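Local coordinates for protein leukotriene A-4 hydrolase (Saccharomyces cerevisiae, PDB 2XPZ) that acts as a zinc aminopeptidase of the M1 family that preferentially cleaves di- and tripeptides and has a low epoxide hydrolase activity in vitro, at residues A[23-28]-A[158-163]; A[65-70]-A[101-106]; A[229-234]-A[264-269]; A[236-241]-A[288-293]. All coordinates share one frame; numbering follows the deposited sequence.

Interaction 1: A[23-28]-A[158-163]; sequences SNYKDF and FDTPSV
Two loops of the M1 N-terminal domain meet here, the 158-163 one carrying an ST turn and a type I turn: Tyr25 lies against Thr160, Ser162 and Val163, while Phe158 reaches back toward Ser23 and Phe28. Thr160 CG2 sits over one face of the Tyr25 ring, a CH-pi contact 4.1 Å from the ring centroid and 20° off its normal. Lys26 CG lies over the opposite face, offset toward the rim. With CG of Tyr25 between its backbone N and carbonyl carbon, chi1 69° turns the ring toward the Thr160-Val163 turn, and Ser162 OG comes obliquely to 3.2 Å from Tyr25 CE1. Val163 CG2 presses on Tyr25 CB at 3.3 Å. A water 2.7 Å from Tyr25 OH weakly reaches Ser162 OG; the phenol oxygen also bonds Asp18 N. A leucine here would probably lose that water and the Asp18 bond and leave the Thr160 methyl without its aromatic face. Ser23 OG, hydrogen-bonded to Thr21 OG1, lies at the edge of the Phe158 ring, 3.5 Å from Phe158 CD1; Phe158 CZ meets Phe28 CB. Beyond the two loops, Phe158 packs on Leu67 and Leu69 of strand 67-71, Val30 of strand 28-40 and Leu54 of strand 45-56.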
loop_
_atom_site.group_PDB
_atom_site.type_symbol
_atom_site.label_atom_id
_atom_site.label_comp_id
_atom_site.label_asym_id
_atom_site.label_seq_id
_atom_site.Cartn_x
_atom_site.Cartn_y
_atom_site.Cartn_z
ATOM N N SER A 23 7.515 12.222 20.492
ATOM C CA SER A 23 6.409 12.805 21.241
ATOM C C SER A 23 6.123 12.011 22.510
ATOM O O SER A 23 6.504 10.842 22.615
ATOM C CB SER A 23 5.154 12.812 20.375
ATOM O OG SER A 23 4.416 11.614 20.540
ATOM N N ASN A 24 5.446 12.639 23.468
ATOM C CA ASN A 24 5.066 11.948 24.701
ATOM C C ASN A 24 3.576 11.622 24.774
ATOM O O ASN A 24 2.893 11.967 25.737
ATOM C CB ASN A 24 5.497 12.741 25.936
ATOM C CG ASN A 24 5.022 14.168 25.904
ATOM O OD1 ASN A 24 3.954 14.467 25.380
ATOM N ND2 ASN A 24 5.814 15.063 26.469
ATOM N N TYR A 25 3.094 10.915 23.763
ATOM C CA TYR A 25 1.673 10.649 23.594
ATOM C C TYR A 25 1.020 9.941 24.762
ATOM O O TYR A 25 -0.201 9.959 24.899
ATOM C CB TYR A 25 1.446 9.824 22.326
ATOM C CG TYR A 25 1.957 8.396 22.385
ATOM C CD1 TYR A 25 1.085 7.337 22.606
ATOM C CD2 TYR A 25 3.309 8.102 22.207
ATOM C CE1 TYR A 25 1.542 6.039 22.658
ATOM C CE2 TYR A 25 3.771 6.801 22.261
ATOM C CZ TYR A 25 2.883 5.779 22.485
ATOM O OH TYR A 25 3.325 4.483 22.532
ATOM N N LYS A 26 1.827 9.295 25.591
ATOM C CA LYS A 26 1.290 8.544 26.714
ATOM C C LYS A 26 0.807 9.474 27.811
ATOM O O LYS A 26 0.065 9.052 28.696
ATOM C CB LYS A 26 2.329 7.571 27.272
ATOM C CG LYS A 26 2.484 6.282 26.467
ATOM C CD LYS A 26 1.192 5.458 26.437
ATOM C CE LYS A 26 1.389 4.139 25.699
ATOM N NZ LYS A 26 0.179 3.271 25.737
ATOM N N ASP A 27 1.233 10.737 27.740
ATOM C CA ASP A 27 0.869 11.765 28.726
ATOM C C ASP A 27 -0.347 12.600 28.316
ATOM O O ASP A 27 -0.971 13.240 29.153
ATOM C CB ASP A 27 2.041 12.718 28.989
ATOM C CG ASP A 27 3.204 12.042 29.688
ATOM O OD1 ASP A 27 3.070 10.864 30.073
ATOM O OD2 ASP A 27 4.257 12.695 29.854
ATOM N N PHE A 28 -0.676 12.607 27.029
ATOM C CA PHE A 28 -1.813 13.388 26.554
ATOM C C PHE A 28 -2.886 12.545 25.863
ATOM O O PHE A 28 -2.620 11.448 25.362
ATOM C CB PHE A 28 -1.355 14.514 25.616
ATOM C CG PHE A 28 -0.497 15.552 26.278
ATOM C CD1 PHE A 28 -1.059 16.691 26.815
ATOM C CD2 PHE A 28 0.872 15.389 26.355
ATOM C CE1 PHE A 28 -0.270 17.646 27.427
ATOM C CE2 PHE A 28 1.667 16.335 26.957
ATOM C CZ PHE A 28 1.097 17.465 27.497
ATOM N N PHE A 158 1.481 14.086 17.494
ATOM C CA PHE A 158 1.913 12.811 18.048
ATOM C C PHE A 158 1.910 11.809 16.899
ATOM O O PHE A 158 0.878 11.229 16.556
ATOM C CB PHE A 158 0.960 12.373 19.158
ATOM C CG PHE A 158 0.726 13.436 20.197
ATOM C CD1 PHE A 158 1.645 13.643 21.206
ATOM C CD2 PHE A 158 -0.400 14.238 20.152
ATOM C CE1 PHE A 158 1.444 14.620 22.161
ATOM C CE2 PHE A 158 -0.604 15.221 21.112
ATOM C CZ PHE A 158 0.320 15.408 22.112
ATOM N N ASP A 159 3.067 11.642 16.277
ATOM C CA ASP A 159 3.163 10.875 15.048
ATOM C C ASP A 159 3.336 9.394 15.347
ATOM O O ASP A 159 4.408 8.828 15.150
ATOM C CB ASP A 159 4.321 11.396 14.202
ATOM C CG ASP A 159 4.316 10.831 12.817
ATOM O OD1 ASP A 159 3.376 10.079 12.495
ATOM O OD2 ASP A 159 5.250 11.140 12.054
ATOM N N THR A 160 2.270 8.775 15.833
ATOM C CA THR A 160 2.293 7.378 16.206
ATOM C C THR A 160 0.920 6.782 15.969
ATOM O O THR A 160 -0.084 7.423 16.251
ATOM C CB THR A 160 2.600 7.205 17.677
ATOM O OG1 THR A 160 2.334 5.849 18.041
ATOM C CG2 THR A 160 1.718 8.111 18.526
ATOM N N PRO A 161 0.864 5.540 15.464
ATOM C CA PRO A 161 -0.413 4.875 15.175
ATOM C C PRO A 161 -1.265 4.618 16.432
ATOM O O PRO A 161 -2.422 4.224 16.308
ATOM C CB PRO A 161 0.014 3.546 14.536
ATOM C CG PRO A 161 1.450 3.723 14.180
ATOM C CD PRO A 161 2.020 4.693 15.139
ATOM N N SER A 162 -0.711 4.834 17.620
ATOM C CA SER A 162 -1.466 4.598 18.854
ATOM C C SER A 162 -2.285 5.813 19.261
ATOM O O SER A 162 -3.148 5.725 20.131
ATOM C CB SER A 162 -0.538 4.173 19.995
ATOM O OG SER A 162 0.729 4.774 19.854
ATOM N N VAL A 163 -1.996 6.946 18.630
ATOM C CA VAL A 163 -2.781 8.159 18.822
ATOM C C VAL A 163 -3.717 8.352 17.638
ATOM O O VAL A 163 -3.278 8.611 16.517
ATOM C CB VAL A 163 -1.897 9.405 18.930
ATOM C CG1 VAL A 163 -2.754 10.646 18.944
ATOM C CG2 VAL A 163 -1.034 9.351 20.173
HETATM O O HOH W 1 1.251 2.702 22.428
#

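Interaction 2: A[65-70]-A[101-106]; sequences DELHLD and LVINNA
Leu69 and Leu101 form an antiparallel hydrogen-bonded pair at the edge of the large mixed sheet of the M1 N-terminal domain, where strand 67-71, outermost within the chain, runs beside strand 99-103, their segments at 154°. Leu69 N gives to Leu101 O at 2.9 Å. Leu101 N returns a bond of 2.7 Å to Leu69 O, and Ile103 N gives to Leu67 O. Next to Leu69-Leu101, His68 and Val102 make a non-hydrogen-bonded pair. On the face carrying the leucines, Leu69 and Leu101 lie side by side, CB to CB 4.1 Å. Leu69 CD1 also meets the Ile103 CD1 methyl, and Leu67 CG packs against Ile103 CB while Leu67 CB touches Asn105 CB. On the other face, His68 brings its CD2 edge to 3.7 Å from Val102 CG1. Glu66, CG anti to its backbone N (chi1 -163°) and extended beyond, crosses the same methyl, Glu66 OE1 3.4 Å from Val102 CG1. Glu66 OE2 takes the bond from His68 NE2 at 2.8 Å, in the imidazole plane but 41° out of the carboxylate plane. The faces thus differ: one is aliphatic and continues onto Ile116 and Phe112 of strand 111-120, whereas the other sets a His-carboxylate pair over a valine, a bond that probably fixes the imidazole's rotation and would favour its protonated form.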
loop_
_atom_site.group_PDB
_atom_site.type_symbol
_atom_site.label_atom_id
_atom_site.label_comp_id
_atom_site.label_asym_id
_atom_site.label_seq_id
_atom_site.Cartn_x
_atom_site.Cartn_y
_atom_site.Cartn_z
ATOM N N ASP A 65 6.431 15.273 33.522
ATOM C CA ASP A 65 5.409 15.887 32.675
ATOM C C ASP A 65 5.949 17.008 31.782
ATOM O O ASP A 65 6.613 17.921 32.265
ATOM C CB ASP A 65 4.273 16.445 33.540
ATOM C CG ASP A 65 3.467 15.359 34.217
ATOM O OD1 ASP A 65 3.587 14.184 33.815
ATOM O OD2 ASP A 65 2.704 15.684 35.150
ATOM N N GLU A 66 5.650 16.937 30.485
ATOM C CA GLU A 66 5.941 18.025 29.539
ATOM C C GLU A 66 5.119 17.823 28.253
ATOM O O GLU A 66 4.433 16.814 28.111
ATOM C CB GLU A 66 7.451 18.119 29.242
ATOM C CG GLU A 66 7.909 19.445 28.598
ATOM C CD GLU A 66 9.413 19.698 28.728
ATOM O OE1 GLU A 66 9.814 20.875 28.868
ATOM O OE2 GLU A 66 10.198 18.726 28.698
ATOM N N LEU A 67 5.166 18.775 27.327
ATOM C CA LEU A 67 4.457 18.606 26.055
ATOM C C LEU A 67 5.414 18.400 24.875
ATOM O O LEU A 67 6.019 19.345 24.387
ATOM C CB LEU A 67 3.518 19.787 25.796
ATOM C CG LEU A 67 2.654 19.766 24.533
ATOM C CD1 LEU A 67 2.067 18.394 24.267
ATOM C CD2 LEU A 67 1.556 20.797 24.674
ATOM N N HIS A 68 5.537 17.157 24.420
ATOM C CA HIS A 68 6.495 16.810 23.369
ATOM C C HIS A 68 5.812 16.362 22.095
ATOM O O HIS A 68 5.079 15.379 22.101
ATOM C CB HIS A 68 7.413 15.683 23.833
ATOM C CG HIS A 68 8.260 16.041 25.007
ATOM N ND1 HIS A 68 8.895 15.087 25.788
ATOM C CD2 HIS A 68 8.592 17.235 25.549
ATOM C CE1 HIS A 68 9.570 15.681 26.742
ATOM N NE2 HIS A 68 9.407 16.994 26.622
ATOM N N LEU A 69 6.070 17.076 21.004
ATOM C CA LEU A 69 5.484 16.751 19.709
ATOM C C LEU A 69 6.561 16.360 18.687
ATOM O O LEU A 69 7.724 16.744 18.821
ATOM C CB LEU A 69 4.670 17.932 19.179
ATOM C CG LEU A 69 3.327 18.273 19.808
ATOM C CD1 LEU A 69 2.641 19.313 18.954
ATOM C CD2 LEU A 69 2.461 17.053 19.915
ATOM N N ASP A 70 6.164 15.591 17.673
ATOM C CA ASP A 70 7.052 15.199 16.582
ATOM C C ASP A 70 7.026 16.243 15.491
ATOM O O ASP A 70 5.969 16.749 15.146
ATOM C CB ASP A 70 6.596 13.883 15.958
ATOM C CG ASP A 70 6.779 12.700 16.874
ATOM O OD1 ASP A 70 7.933 12.401 17.240
ATOM O OD2 ASP A 70 5.766 12.056 17.208
ATOM N N LEU A 101 9.566 18.703 19.113
ATOM C CA LEU A 101 9.029 20.035 19.379
ATOM C C LEU A 101 8.566 20.122 20.824
ATOM O O LEU A 101 7.531 19.564 21.178
ATOM C CB LEU A 101 7.866 20.321 18.423
ATOM C CG LEU A 101 6.908 21.500 18.608
ATOM C CD1 LEU A 101 7.646 22.815 18.589
ATOM C CD2 LEU A 101 5.866 21.474 17.512
ATOM N N VAL A 102 9.341 20.811 21.660
ATOM C CA VAL A 102 9.016 20.931 23.081
ATOM C C VAL A 102 8.275 22.230 23.364
ATOM O O VAL A 102 8.748 23.316 23.046
ATOM C CB VAL A 102 10.265 20.836 23.978
ATOM C CG1 VAL A 102 9.858 20.746 25.441
ATOM C CG2 VAL A 102 11.089 19.639 23.604
ATOM N N ILE A 103 7.106 22.098 23.972
ATOM C CA ILE A 103 6.214 23.219 24.201
ATOM C C ILE A 103 5.896 23.337 25.684
ATOM O O ILE A 103 5.483 22.354 26.297
ATOM C CB ILE A 103 4.881 23.027 23.434
ATOM C CG1 ILE A 103 5.137 22.721 21.952
ATOM C CG2 ILE A 103 4.003 24.252 23.592
ATOM C CD1 ILE A 103 3.869 22.508 21.125
ATOM N N ASN A 104 6.072 24.536 26.250
ATOM C CA ASN A 104 5.738 24.789 27.661
ATOM C C ASN A 104 4.247 24.841 27.984
ATOM O O ASN A 104 3.545 25.793 27.659
ATOM C CB ASN A 104 6.412 26.044 28.201
ATOM C CG ASN A 104 6.181 26.218 29.687
ATOM O OD1 ASN A 104 6.549 25.354 30.484
ATOM N ND2 ASN A 104 5.557 27.325 30.069
ATOM N N ASN A 105 3.808 23.806 28.684
ATOM C CA ASN A 105 2.414 23.500 28.910
ATOM C C ASN A 105 2.062 23.822 30.345
ATOM O O ASN A 105 0.907 23.744 30.748
ATOM C CB ASN A 105 2.228 22.000 28.666
ATOM C CG ASN A 105 0.814 21.542 28.874
ATOM O OD1 ASN A 105 0.568 20.427 29.333
ATOM N ND2 ASN A 105 -0.130 22.399 28.534
ATOM N N ALA A 106 3.080 24.178 31.118
ATOM C CA ALA A 106 2.924 24.370 32.554
ATOM C C ALA A 106 1.723 25.242 32.882
ATOM O O ALA A 106 0.998 24.975 33.838
ATOM C CB ALA A 106 4.184 24.972 33.147
#

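Interaction 3: A[229-234]-A[264-269]; sequences PFRLKD and ILVNVD
A salt bridge carries this contact: the guanidinium of Arg231 meets the carboxylate of Asp269 with both terminal nitrogens. Arg231 NH1 donates to Asp269 OD1 at 3.1 Å; this oxygen is approached on its syn side, 34° out of the carboxylate plane. Arg231 NH2 lies closer, 2.8 Å from Asp269 OD2, though as a hydrogen bond it is weak; both bonds are similarly bent. The two flat groups are turned 54° against each other, so the pairing is twisted rather than coplanar. The arginine chain is extended at chi1 and chi2 and bends at chi3 (-50°), which turns the guanidinium toward Asp269. The same charge has a second carboxylate partner, since NH2 also pairs with Glu228, while NE makes a weak bond to Thr227. With a leucine in its place, Asp269 and Glu228 would probably lose the positive charge they share.

Apolar and ring contacts are fewer. Phe230 lays its CZ over one face of the Arg231 guanidinium, offset toward the rim, and Phe230 CZ comes edge-on to within 3.8 Å of Asp269 OD2, ring and carboxylate nearly coplanar. Val266 CG1 approaches Arg231 CD at 4.3 Å.

The loop after strand 264-266 passes near the substrate site, the side chain of Asn267 about 6 Å from substrate-binding Gly275. In the fold, the contact joins this loop to the 3-10 segment leading into helix 232-240. Strand 264-266 lies between strands 223-227 and 282-284, and Val266 also packs on Cys235 of the helix.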
loop_
_atom_site.group_PDB
_atom_site.type_symbol
_atom_site.label_atom_id
_atom_site.label_comp_id
_atom_site.label_asym_id
_atom_site.label_seq_id
_atom_site.Cartn_x
_atom_site.Cartn_y
_atom_site.Cartn_z
ATOM N N PRO A 229 -9.531 15.178 -15.499
ATOM C CA PRO A 229 -10.751 15.150 -16.313
ATOM C C PRO A 229 -10.667 14.249 -17.536
ATOM O O PRO A 229 -11.649 13.595 -17.863
ATOM C CB PRO A 229 -10.928 16.616 -16.727
ATOM C CG PRO A 229 -10.276 17.389 -15.636
ATOM C CD PRO A 229 -9.072 16.558 -15.260
ATOM N N PHE A 230 -9.527 14.205 -18.209
ATOM C CA PHE A 230 -9.470 13.438 -19.439
ATOM C C PHE A 230 -9.697 11.978 -19.160
ATOM O O PHE A 230 -10.177 11.236 -20.013
ATOM C CB PHE A 230 -8.126 13.603 -20.103
ATOM C CG PHE A 230 -7.017 12.905 -19.397
ATOM C CD1 PHE A 230 -6.821 11.543 -19.559
ATOM C CD2 PHE A 230 -6.147 13.605 -18.604
ATOM C CE1 PHE A 230 -5.782 10.896 -18.919
ATOM C CE2 PHE A 230 -5.112 12.968 -17.964
ATOM C CZ PHE A 230 -4.924 11.616 -18.120
ATOM N N ARG A 231 -9.337 11.571 -17.952
ATOM C CA ARG A 231 -9.343 10.168 -17.567
ATOM C C ARG A 231 -10.591 9.847 -16.787
ATOM O O ARG A 231 -10.760 8.739 -16.309
ATOM C CB ARG A 231 -8.136 9.880 -16.683
ATOM C CG ARG A 231 -7.756 8.429 -16.622
ATOM C CD ARG A 231 -7.059 8.118 -15.324
ATOM N NE ARG A 231 -5.981 9.053 -15.071
ATOM C CZ ARG A 231 -4.777 8.936 -15.601
ATOM N NH1 ARG A 231 -4.516 7.919 -16.407
ATOM N NH2 ARG A 231 -3.844 9.832 -15.326
ATOM N N LEU A 232 -11.472 10.825 -16.665
ATOM C CA LEU A 232 -12.572 10.732 -15.728
ATOM C C LEU A 232 -13.599 9.667 -16.089
ATOM O O LEU A 232 -13.970 8.848 -15.254
ATOM C CB LEU A 232 -13.246 12.093 -15.561
ATOM C CG LEU A 232 -14.462 12.070 -14.639
ATOM C CD1 LEU A 232 -14.059 11.609 -13.250
ATOM C CD2 LEU A 232 -15.114 13.433 -14.597
ATOM N N LYS A 233 -14.075 9.678 -17.323
ATOM C CA LYS A 233 -15.081 8.699 -17.721
ATOM C C LYS A 233 -14.516 7.270 -17.759
ATOM O O LYS A 233 -15.221 6.306 -17.472
ATOM C CB LYS A 233 -15.721 9.095 -19.057
ATOM C CG LYS A 233 -16.829 10.130 -18.918
ATOM C CD LYS A 233 -16.773 11.154 -20.032
ATOM C CE LYS A 233 -18.168 11.500 -20.527
ATOM N NZ LYS A 233 -18.158 12.687 -21.425
ATOM N N ASP A 234 -13.238 7.149 -18.107
ATOM C CA ASP A 234 -12.547 5.872 -18.062
ATOM C C ASP A 234 -12.470 5.260 -16.667
ATOM O O ASP A 234 -12.917 4.137 -16.457
ATOM C CB ASP A 234 -11.155 6.024 -18.650
ATOM C CG ASP A 234 -11.178 6.051 -20.161
ATOM O OD1 ASP A 234 -12.199 5.618 -20.735
ATOM O OD2 ASP A 234 -10.186 6.498 -20.771
ATOM N N ILE A 264 -12.345 6.959 -4.250
ATOM C CA ILE A 264 -11.050 6.581 -4.820
ATOM C C ILE A 264 -10.453 7.748 -5.608
ATOM O O ILE A 264 -11.092 8.266 -6.517
ATOM C CB ILE A 264 -11.197 5.353 -5.773
ATOM C CG1 ILE A 264 -11.538 4.090 -4.985
ATOM C CG2 ILE A 264 -9.946 5.142 -6.628
ATOM C CD1 ILE A 264 -11.916 2.938 -5.871
ATOM N N LEU A 265 -9.240 8.169 -5.247
ATOM C CA LEU A 265 -8.500 9.164 -6.024
ATOM C C LEU A 265 -7.541 8.447 -6.941
ATOM O O LEU A 265 -6.642 7.759 -6.478
ATOM C CB LEU A 265 -7.700 10.106 -5.123
ATOM C CG LEU A 265 -6.745 11.015 -5.894
ATOM C CD1 LEU A 265 -7.505 12.153 -6.533
ATOM C CD2 LEU A 265 -5.646 11.562 -5.023
ATOM N N VAL A 266 -7.732 8.593 -8.244
ATOM C CA VAL A 266 -6.797 8.009 -9.184
ATOM C C VAL A 266 -5.753 9.070 -9.497
ATOM O O VAL A 266 -6.035 10.060 -10.163
ATOM C CB VAL A 266 -7.510 7.496 -10.443
ATOM C CG1 VAL A 266 -6.563 6.680 -11.293
ATOM C CG2 VAL A 266 -8.707 6.642 -10.055
ATOM N N ASN A 267 -4.548 8.875 -8.972
ATOM C CA ASN A 267 -3.514 9.899 -9.030
ATOM C C ASN A 267 -2.972 10.206 -10.408
ATOM O O ASN A 267 -3.387 9.620 -11.396
ATOM C CB ASN A 267 -2.362 9.536 -8.108
ATOM C CG ASN A 267 -2.689 9.790 -6.681
ATOM O OD1 ASN A 267 -2.592 10.918 -6.195
ATOM N ND2 ASN A 267 -3.121 8.754 -5.998
ATOM N N VAL A 268 -2.031 11.138 -10.475
ATOM C CA VAL A 268 -1.513 11.506 -11.772
ATOM C C VAL A 268 -0.675 10.366 -12.297
ATOM O O VAL A 268 -0.272 9.494 -11.538
ATOM C CB VAL A 268 -0.693 12.793 -11.756
ATOM C CG1 VAL A 268 -1.635 13.960 -11.745
ATOM C CG2 VAL A 268 0.231 12.838 -10.567
ATOM N N ASP A 269 -0.406 10.390 -13.599
ATOM C CA ASP A 269 0.321 9.313 -14.285
ATOM C C ASP A 269 1.771 9.108 -13.777
ATOM O O ASP A 269 2.402 8.078 -14.045
ATOM C CB ASP A 269 0.392 9.562 -15.798
ATOM C CG ASP A 269 -0.962 9.455 -16.496
ATOM O OD1 ASP A 269 -1.420 8.310 -16.788
ATOM O OD2 ASP A 269 -1.559 10.539 -16.750
#

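Interaction 4: A[236-241]-A[288-293]; sequences QWEFEN and LIAHDR
Arg293 reaches from its loop across helix 232-240, where its guanidinium is held between Trp237 and Asn241. Arg293 CB passes 4.1 Å from Glu238 OE2, and CG lies beside Glu238 O and Trp237 CZ3. The chain stays extended from CG to NE (chi2 160°, chi3 177°), which carries CD past Glu238 O and Trp237 O. There two nitrogens grip one oxygen side-on. Arg293 NH2 is 2.7 Å from Trp237 O, on a lone pair in the carbonyl plane. Arg293 NE meets Trp237 O at 2.8 Å from a more tilted direction. The guanidinium lies flat on the indole in a cation-pi stack, planes 11° apart, Arg293 CZ 3.8 Å from the centroid of the Trp237 six-membered ring. Over the opposite guanidinium face sits Asn241 CB, 3.3 Å from Arg293 CZ, while Arg293 NH1 is also near Trp237 CZ2.

At the root of the same residue, Glu238 gathers the loop's backbone. His291 N bonds to Glu238 OE1 at 3.1 Å, and weaker bonds run from Ala290 N, His291 N and Arg293 N to Glu238 OE2, so three backbone N-H groups serve the buried carboxylate. Deeper in, Phe239 CZ meets Ile289 CD1 at 4.0 Å. Phe239 goes on to Ile219 of strand 215-220 and, together with Leu288, packs on Ile299 of helix 299-304.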
loop_
_atom_site.group_PDB
_atom_site.type_symbol
_atom_site.label_atom_id
_atom_site.label_comp_id
_atom_site.label_asym_id
_atom_site.label_seq_id
_atom_site.Cartn_x
_atom_site.Cartn_y
_atom_site.Cartn_z
ATOM N N GLN A 236 -14.200 6.008 -14.122
ATOM C CA GLN A 236 -15.550 5.754 -13.632
ATOM C C GLN A 236 -16.049 4.424 -14.136
ATOM O O GLN A 236 -16.692 3.682 -13.411
ATOM C CB GLN A 236 -16.527 6.854 -14.056
ATOM C CG GLN A 236 -17.932 6.665 -13.471
ATOM C CD GLN A 236 -18.982 7.584 -14.080
ATOM O OE1 GLN A 236 -18.753 8.228 -15.102
ATOM N NE2 GLN A 236 -20.145 7.639 -13.453
ATOM N N TRP A 237 -15.754 4.120 -15.390
ATOM C CA TRP A 237 -16.185 2.851 -15.954
ATOM C C TRP A 237 -15.452 1.697 -15.248
ATOM O O TRP A 237 -16.015 0.635 -14.990
ATOM C CB TRP A 237 -15.986 2.834 -17.480
ATOM C CG TRP A 237 -16.553 1.605 -18.131
ATOM C CD1 TRP A 237 -17.831 1.426 -18.577
ATOM C CD2 TRP A 237 -15.864 0.376 -18.390
ATOM N NE1 TRP A 237 -17.981 0.159 -19.092
ATOM C CE2 TRP A 237 -16.785 -0.505 -18.992
ATOM C CE3 TRP A 237 -14.557 -0.069 -18.164
ATOM C CZ2 TRP A 237 -16.441 -1.801 -19.380
ATOM C CZ3 TRP A 237 -14.220 -1.353 -18.544
ATOM C CH2 TRP A 237 -15.157 -2.206 -19.147
ATOM N N GLU A 238 -14.198 1.928 -14.903
ATOM C CA GLU A 238 -13.384 0.890 -14.311
ATOM C C GLU A 238 -13.953 0.456 -12.967
ATOM O O GLU A 238 -14.121 -0.724 -12.693
ATOM C CB GLU A 238 -11.964 1.410 -14.134
ATOM C CG GLU A 238 -10.929 0.326 -14.202
ATOM C CD GLU A 238 -10.847 -0.308 -15.574
ATOM O OE1 GLU A 238 -11.143 0.378 -16.576
ATOM O OE2 GLU A 238 -10.481 -1.494 -15.645
ATOM N N PHE A 239 -14.260 1.431 -12.131
ATOM C CA PHE A 239 -14.642 1.172 -10.759
ATOM C C PHE A 239 -16.131 0.950 -10.578
ATOM O O PHE A 239 -16.542 0.271 -9.652
ATOM C CB PHE A 239 -14.211 2.348 -9.898
ATOM C CG PHE A 239 -12.741 2.613 -9.930
ATOM C CD1 PHE A 239 -11.843 1.594 -9.708
ATOM C CD2 PHE A 239 -12.256 3.886 -10.144
ATOM C CE1 PHE A 239 -10.485 1.833 -9.715
ATOM C CE2 PHE A 239 -10.899 4.123 -10.152
ATOM C CZ PHE A 239 -10.019 3.090 -9.942
ATOM N N GLU A 240 -16.940 1.513 -11.468
ATOM C CA GLU A 240 -18.376 1.662 -11.216
ATOM C C GLU A 240 -19.187 0.374 -11.164
ATOM O O GLU A 240 -20.311 0.371 -10.668
ATOM C CB GLU A 240 -19.025 2.654 -12.204
ATOM C CG GLU A 240 -19.177 2.141 -13.640
ATOM C CD GLU A 240 -19.916 3.111 -14.566
ATOM O OE1 GLU A 240 -19.829 4.335 -14.356
ATOM O OE2 GLU A 240 -20.580 2.648 -15.517
ATOM N N ASN A 241 -18.639 -0.714 -11.673
ATOM C CA ASN A 241 -19.390 -1.962 -11.708
ATOM C C ASN A 241 -19.192 -2.803 -10.449
ATOM O O ASN A 241 -20.088 -3.544 -10.044
ATOM C CB ASN A 241 -19.005 -2.774 -12.948
ATOM C CG ASN A 241 -19.925 -3.968 -13.183
ATOM O OD1 ASN A 241 -21.122 -3.809 -13.446
ATOM N ND2 ASN A 241 -19.360 -5.171 -13.109
ATOM N N LEU A 288 -4.316 0.914 -12.668
ATOM C CA LEU A 288 -5.499 0.151 -12.295
ATOM C C LEU A 288 -6.503 0.242 -13.404
ATOM O O LEU A 288 -7.380 -0.601 -13.551
ATOM C CB LEU A 288 -6.117 0.667 -10.991
ATOM C CG LEU A 288 -5.450 0.443 -9.630
ATOM C CD1 LEU A 288 -6.518 0.434 -8.536
ATOM C CD2 LEU A 288 -4.625 -0.849 -9.595
ATOM N N ILE A 289 -6.378 1.296 -14.190
ATOM C CA ILE A 289 -7.283 1.493 -15.314
ATOM C C ILE A 289 -6.880 0.630 -16.515
ATOM O O ILE A 289 -5.967 0.983 -17.248
ATOM C CB ILE A 289 -7.281 2.954 -15.797
ATOM C CG1 ILE A 289 -7.552 3.877 -14.612
ATOM C CG2 ILE A 289 -8.370 3.098 -16.851
ATOM C CD1 ILE A 289 -8.730 3.451 -13.736
ATOM N N ALA A 290 -7.531 -0.516 -16.703
ATOM C CA ALA A 290 -7.181 -1.468 -17.792
ATOM C C ALA A 290 -8.175 -1.394 -18.942
ATOM O O ALA A 290 -7.880 -1.800 -20.067
ATOM C CB ALA A 290 -7.138 -2.870 -17.277
ATOM N N HIS A 291 -9.308 -0.929 -18.697
ATOM C CA HIS A 291 -10.349 -0.773 -19.710
ATOM C C HIS A 291 -11.139 -2.074 -19.904
ATOM O O HIS A 291 -11.974 -2.180 -20.801
ATOM C CB HIS A 291 -9.778 -0.211 -21.026
ATOM C CG HIS A 291 -9.245 1.190 -20.894
ATOM N ND1 HIS A 291 -7.900 1.485 -20.946
ATOM C CD2 HIS A 291 -9.882 2.362 -20.676
ATOM C CE1 HIS A 291 -7.731 2.787 -20.777
ATOM N NE2 HIS A 291 -8.915 3.341 -20.608
ATOM N N ASP A 292 -10.879 -3.048 -19.033
ATOM C CA ASP A 292 -11.633 -4.296 -19.025
ATOM C C ASP A 292 -11.981 -4.761 -17.613
ATOM O O ASP A 292 -12.642 -5.779 -17.440
ATOM C CB ASP A 292 -10.906 -5.397 -19.819
ATOM C CG ASP A 292 -9.581 -5.799 -19.203
ATOM O OD1 ASP A 292 -9.324 -5.408 -18.051
ATOM O OD2 ASP A 292 -8.800 -6.519 -19.872
ATOM N N ARG A 293 -11.541 -3.992 -16.617
ATOM C CA ARG A 293 -11.797 -4.252 -15.190
ATOM C C ARG A 293 -11.048 -5.469 -14.684
ATOM O O ARG A 293 -11.476 -6.111 -13.734
ATOM C CB ARG A 293 -13.293 -4.400 -14.897
ATOM C CG ARG A 293 -14.069 -3.118 -15.011
ATOM C CD ARG A 293 -15.538 -3.386 -15.186
ATOM N NE ARG A 293 -16.293 -2.141 -15.217
ATOM C CZ ARG A 293 -17.501 -2.000 -15.758
ATOM N NH1 ARG A 293 -18.107 -3.026 -16.329
ATOM N NH2 ARG A 293 -18.106 -0.827 -15.731
HETATM O O HOH W 2 -8.896 -2.499 -14.019
#

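How the interactions relate
The four contacts form two pairs. Interactions 1 and 2, both in the N-terminal domain, have centres about 12 Å apart, and interaction 2 is nested in the loop that interaction 1 closes; Asp159 N lies 2.9 Å from Asp70 OD2 and Asn24 N 3.1 Å from His68 O. Interactions 3 and 4 share helix 232-240 with centres about 11 Å apart, and Val266 CG2 meets Phe239 CE2 at 3.3 Å. Centres of the two pairs lie about 36 to 48 Å apart, with the nearest atoms of interactions 1 and 3 about 20 Å apart. Toward the active site, the side chain of Leu288 is about 6 Å from that of Glu302, the proton acceptor, and about 12 Å from the zinc; that of Asp159 is about 7 Å from substrate-binding Leu146.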